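DegV domain-containing protein spr0652 (Streptococcus pneumoniae, PDB 6CNG) binds linoleic acid and probably other long-chain fatty acids, and may take part in lipid transport or fatty acid metabolism. Local coordinates at residues Ile249-Arg254 / Glu265-Thr270; Gln261-Arg266 / Leu294-Glu299. One frame throughout, in Å; residues are numbered along the deposited sequence.

Contacts 1 and 2 are both buried and apolar, and both press helix 257-270 onto one face of the same mixed sheet. Contact 1 sets the later turns of the helix on strand 247-253; contact 2 sets the preceding turn on the neighbouring strand 294-300. Their centres are only 2 Å apart, and the two strands are joined by backbone hydrogen bonds, A252 O to L295 N and V250 O to G297 N. Isoleucine and methionine meet in contact 1, leucine and methionine in contact 2. Polar chemistry in contact 1 stays on the outer side of the helix, whereas contact 2 also reaches the bound lipid, through L295 on the other face.

Contact 1 (Ile249-Arg254 / Glu265-Thr270); sequences IVMAQR and ERIRET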
# COMPACT_ATOMS: atom_id res chain seq x y z
N ILE A 249 -4.12 0.55 13.03
CA ILE A 249 -2.89 0.85 12.32
C ILE A 249 -2.40 -0.42 11.65
O ILE A 249 -2.49 -1.51 12.22
CB ILE A 249 -1.82 1.35 13.28
CG1 ILE A 249 -2.25 2.63 13.97
CG2 ILE A 249 -0.54 1.57 12.54
CD1 ILE A 249 -1.27 3.10 14.98
N VAL A 250 -1.87 -0.27 10.44
CA VAL A 250 -1.15 -1.32 9.71
C VAL A 250 0.22 -0.75 9.34
O VAL A 250 0.32 0.20 8.56
CB VAL A 250 -1.90 -1.76 8.45
CG1 VAL A 250 -1.09 -2.75 7.72
CG2 VAL A 250 -3.22 -2.34 8.83
N MET A 251 1.27 -1.33 9.91
CA MET A 251 2.65 -0.94 9.61
C MET A 251 3.24 -1.97 8.64
O MET A 251 3.62 -3.07 9.05
CB MET A 251 3.48 -0.92 10.89
CG MET A 251 3.07 0.05 11.95
SD MET A 251 4.11 -0.05 13.41
CE MET A 251 3.29 1.04 14.53
N ALA A 252 3.35 -1.61 7.38
CA ALA A 252 4.11 -2.38 6.40
C ALA A 252 5.57 -1.95 6.44
O ALA A 252 5.88 -0.78 6.24
CB ALA A 252 3.53 -2.15 5.01
N GLN A 253 6.47 -2.90 6.67
CA GLN A 253 7.86 -2.56 6.88
C GLN A 253 8.79 -3.51 6.12
O GLN A 253 8.44 -4.66 5.84
CB GLN A 253 8.22 -2.59 8.37
CG GLN A 253 7.84 -3.85 9.08
CD GLN A 253 8.86 -4.94 8.92
OE1 GLN A 253 10.03 -4.68 8.83
NE2 GLN A 253 8.41 -6.19 8.91
N ARG A 254 9.98 -2.99 5.79
CA ARG A 254 11.06 -3.75 5.16
C ARG A 254 12.23 -3.77 6.12
O ARG A 254 12.97 -2.79 6.22
CB ARG A 254 11.47 -3.13 3.84
CG ARG A 254 12.60 -3.84 3.16
CD ARG A 254 12.27 -5.29 2.89
NE ARG A 254 13.42 -6.02 2.39
CZ ARG A 254 13.46 -7.33 2.26
NH1 ARG A 254 12.40 -8.07 2.56
NH2 ARG A 254 14.56 -7.90 1.83
N GLU A 265 4.65 -0.08 20.86
CA GLU A 265 4.55 0.04 22.30
C GLU A 265 4.20 1.47 22.70
O GLU A 265 3.28 1.67 23.48
CB GLU A 265 5.82 -0.46 22.98
CG GLU A 265 5.93 -1.98 23.05
CD GLU A 265 4.86 -2.65 23.92
OE1 GLU A 265 4.48 -3.81 23.64
OE2 GLU A 265 4.37 -2.01 24.89
N ARG A 266 4.92 2.46 22.16
CA ARG A 266 4.65 3.86 22.50
C ARG A 266 3.21 4.23 22.21
O ARG A 266 2.57 4.94 22.99
CB ARG A 266 5.54 4.80 21.68
CG ARG A 266 6.65 5.45 22.41
CD ARG A 266 6.79 6.92 22.07
NE ARG A 266 5.99 7.76 22.98
CZ ARG A 266 6.15 9.06 23.13
NH1 ARG A 266 7.10 9.69 22.43
NH2 ARG A 266 5.38 9.73 23.99
N ILE A 267 2.71 3.81 21.06
CA ILE A 267 1.33 4.10 20.71
C ILE A 267 0.38 3.40 21.65
O ILE A 267 -0.65 3.97 22.04
CB ILE A 267 1.07 3.67 19.26
CG1 ILE A 267 1.92 4.52 18.35
CG2 ILE A 267 -0.41 3.80 18.96
CD1 ILE A 267 1.97 4.02 16.87
N ARG A 268 0.69 2.16 22.02
CA ARG A 268 -0.19 1.44 22.93
C ARG A 268 -0.10 2.00 24.32
O ARG A 268 -1.08 1.95 25.07
CB ARG A 268 0.15 -0.04 22.97
CG ARG A 268 -0.30 -0.79 21.73
CD ARG A 268 -0.21 -2.31 21.88
NE ARG A 268 1.06 -2.82 21.38
CZ ARG A 268 2.07 -3.22 22.13
NH1 ARG A 268 1.98 -3.20 23.46
NH2 ARG A 268 3.17 -3.66 21.54
N GLU A 269 1.06 2.52 24.70
CA GLU A 269 1.18 3.17 25.99
C GLU A 269 0.28 4.39 26.06
O GLU A 269 -0.39 4.62 27.08
CB GLU A 269 2.64 3.51 26.25
CG GLU A 269 3.40 2.26 26.61
CD GLU A 269 4.89 2.43 26.54
OE1 GLU A 269 5.40 3.48 26.16
OE2 GLU A 269 5.58 1.46 26.85
N THR A 270 0.21 5.16 24.97
CA THR A 270 -0.62 6.36 24.93
C THR A 270 -2.08 6.05 24.66
O THR A 270 -2.97 6.71 25.22
CB THR A 270 -0.10 7.31 23.86
OG1 THR A 270 1.27 7.64 24.10
CG2 THR A 270 -0.90 8.55 23.88
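I267 of the helix meets I249 and M251 of strand 247-253, and these three buried side chains make the whole contact. The apolar touches are made by chain ends: I249 CD1 lies 3.9 Å from I267 CD1, tip to tip, and M251 CE comes within 4.0 Å of the same I267 CD1. A second branch of the isoleucine joins in, with I267 CG2 4.1 Å from I249 CD1. M251 gets this far because its chain runs extended beyond CG (chi2 179°, chi3 -174°), which carries CE out from the strand to the helix. No hydrogen bond links 249-254 to 265-270.

Polar interactions belong to the helix itself. R268 turns back along the helix to form a salt bridge with E265, NH2 to OE1, modelled unusually short and so doubtful in detail; E265 CA lies against one face of the guanidinium, toward its rim. The R268 NE bond to S264 OG helps fix the rotation of that group.

Backbone bonds place the strand in its sheet: I249 and M251 pair with strand 275-280. Strand 247-253, helix 257-270 and strand 275-280 form a beta-alpha-beta unit, and this contact seats the helix of the crossover on its first strand. With only methyl groups meeting, the fit depends on shape and on exclusion of water, while the charges remain at the partly exposed side of the helix.

Contact 2 (Gln261-Arg266 / Leu294-Glu299); sequences QQLSER and LLMGYE. With EIC (linoleic acid), chain C.
L263 of helix 257-270 reaches toward M296 and L294, alternate residues of strand 294-300 whose side chains rise from the same face. From CB, which points toward the strand, the leucine runs with CG anti to its own backbone nitrogen (chi1 -179°), and CG then divides. The CD2 branch does the touching: it stands 4.1 Å from M296 SD, and the closest atom of L294, CD2, is 4.4 Å from L263 CD2, a looser approach. CD1 meets neither strand residue within 4.5 Å; L263 also touches V232 of helix 228-242 and M251 of strand 247-253.

M296 runs extended to SD and then bends (chi3 69°), which folds CE back beside the sulfur: both face L263 CD2, SD slightly nearer than M296 CE at 4.2 Å. I249 and M251 of the neighbouring strand lie beside M296 and L294, and L294 also touches C260 of the helix.

Between L294 and M296, L295 faces the other way and belongs to the lipid pocket. Its CD2 approaches C13 of linoleic acid to 3.5 Å, and its CD1 lies 3.7 Å from C12, so both methyls border the C12-C13 double bond.

The alternation of the strand thus gives one backbone two apolar tasks, a helix packed on one face and a fatty acid chain on the other. No hydrogen bond links 261-266 to 294-299: the helix rests by a leucine methyl against thioether and methyl. L295 meets the lipid through carbon alone, adding van der Waals contact at the double bond as one of 18 residues lining the pocket, whereas S111 OG hydrogen-bonds the fatty acid.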
# COMPACT_ATOMS: atom_id res chain seq x y z
N GLN A 261 8.18 -2.34 16.48
CA GLN A 261 7.77 -2.76 17.82
C GLN A 261 7.91 -1.62 18.82
O GLN A 261 7.06 -1.49 19.71
CB GLN A 261 8.49 -4.04 18.25
CG GLN A 261 8.20 -4.51 19.72
CD GLN A 261 6.71 -4.86 20.06
OE1 GLN A 261 5.87 -5.02 19.18
NE2 GLN A 261 6.41 -4.98 21.35
N GLN A 262 8.92 -0.76 18.69
CA GLN A 262 9.11 0.30 19.66
C GLN A 262 8.09 1.42 19.46
O GLN A 262 7.66 2.04 20.44
CB GLN A 262 10.52 0.87 19.57
CG GLN A 262 11.65 -0.16 19.85
CD GLN A 262 12.24 -0.08 21.26
OE1 GLN A 262 11.91 0.82 22.04
NE2 GLN A 262 13.10 -1.04 21.60
N LEU A 263 7.73 1.69 18.21
CA LEU A 263 6.65 2.63 17.92
C LEU A 263 5.31 2.08 18.41
O LEU A 263 4.53 2.81 19.02
CB LEU A 263 6.63 2.93 16.42
CG LEU A 263 5.59 3.91 15.86
CD1 LEU A 263 5.71 5.27 16.49
CD2 LEU A 263 5.77 4.03 14.38
N SER A 264 5.06 0.78 18.18
CA SER A 264 3.81 0.14 18.59
C SER A 264 3.62 0.22 20.09
O SER A 264 2.52 0.53 20.57
CB SER A 264 3.81 -1.32 18.13
OG SER A 264 2.80 -2.08 18.76
N GLU A 265 4.65 -0.08 20.86
CA GLU A 265 4.55 0.04 22.30
C GLU A 265 4.20 1.47 22.70
O GLU A 265 3.28 1.67 23.48
CB GLU A 265 5.82 -0.46 22.98
CG GLU A 265 5.93 -1.98 23.05
CD GLU A 265 4.86 -2.65 23.92
OE1 GLU A 265 4.48 -3.81 23.64
OE2 GLU A 265 4.37 -2.01 24.89
N ARG A 266 4.92 2.46 22.16
CA ARG A 266 4.65 3.86 22.50
C ARG A 266 3.21 4.23 22.21
O ARG A 266 2.57 4.94 22.99
CB ARG A 266 5.54 4.80 21.68
CG ARG A 266 6.65 5.45 22.41
CD ARG A 266 6.79 6.92 22.07
NE ARG A 266 5.99 7.76 22.98
CZ ARG A 266 6.15 9.06 23.13
NH1 ARG A 266 7.10 9.69 22.43
NH2 ARG A 266 5.38 9.73 23.99
N LEU A 294 9.30 2.03 6.16
CA LEU A 294 8.03 1.82 6.83
C LEU A 294 6.94 2.58 6.11
O LEU A 294 7.12 3.76 5.81
CB LEU A 294 8.12 2.34 8.26
CG LEU A 294 6.77 2.48 8.97
CD1 LEU A 294 6.15 1.14 9.26
CD2 LEU A 294 6.96 3.26 10.24
N LEU A 295 5.82 1.91 5.87
CA LEU A 295 4.62 2.52 5.31
C LEU A 295 3.48 2.18 6.25
O LEU A 295 2.92 1.08 6.19
CB LEU A 295 4.28 1.98 3.94
CG LEU A 295 5.23 2.12 2.77
CD1 LEU A 295 4.40 2.50 1.53
CD2 LEU A 295 6.35 3.12 3.07
N MET A 296 3.09 3.14 7.07
CA MET A 296 2.11 2.92 8.11
C MET A 296 0.77 3.52 7.70
O MET A 296 0.66 4.73 7.53
CB MET A 296 2.65 3.59 9.36
CG MET A 296 1.69 3.71 10.44
SD MET A 296 2.49 4.11 11.99
CE MET A 296 3.03 5.80 11.68
N GLY A 297 -0.24 2.67 7.55
CA GLY A 297 -1.59 3.13 7.39
C GLY A 297 -2.30 3.20 8.73
O GLY A 297 -2.03 2.42 9.64
N TYR A 298 -3.21 4.17 8.86
CA TYR A 298 -3.89 4.37 10.14
C TYR A 298 -5.22 5.09 9.97
O TYR A 298 -5.48 5.75 8.96
CB TYR A 298 -3.00 5.11 11.17
CG TYR A 298 -2.59 6.50 10.78
CD1 TYR A 298 -1.48 6.74 9.96
CD2 TYR A 298 -3.31 7.62 11.22
CE1 TYR A 298 -1.10 8.01 9.60
CE2 TYR A 298 -2.93 8.92 10.86
CZ TYR A 298 -1.83 9.11 10.06
OH TYR A 298 -1.46 10.36 9.71
N GLU A 299 -6.05 4.94 10.99
CA GLU A 299 -7.36 5.57 11.05
C GLU A 299 -7.31 6.85 11.87
O GLU A 299 -6.64 6.92 12.90
CB GLU A 299 -8.34 4.61 11.70
CG GLU A 299 -8.66 3.38 10.88
CD GLU A 299 -9.59 2.44 11.58
OE1 GLU A 299 -9.66 2.51 12.83
OE2 GLU A 299 -10.23 1.64 10.86
C1 EIC C . 4.74 1.21 -11.40
C2 EIC C . 4.66 1.20 -9.88
C3 EIC C . 5.18 2.46 -9.23
C4 EIC C . 4.80 2.53 -7.77
C5 EIC C . 5.23 3.84 -7.13
C6 EIC C . 4.75 3.96 -5.69
C7 EIC C . 5.55 3.10 -4.70
C8 EIC C . 4.92 3.14 -3.31
C9 EIC C . 5.68 2.18 -2.43
C10 EIC C . 6.65 2.60 -1.64
C11 EIC C . 7.09 4.06 -1.57
C12 EIC C . 7.18 4.37 -0.09
C13 EIC C . 6.63 5.42 0.49
C14 EIC C . 5.85 6.46 -0.28
C15 EIC C . 4.38 6.07 -0.43
C16 EIC C . 3.64 7.16 -1.18
C17 EIC C . 2.23 6.76 -1.50
C18 EIC C . 1.55 7.86 -2.29
O1 EIC C . 3.73 1.46 -12.11
O2 EIC C . 5.85 0.97 -11.95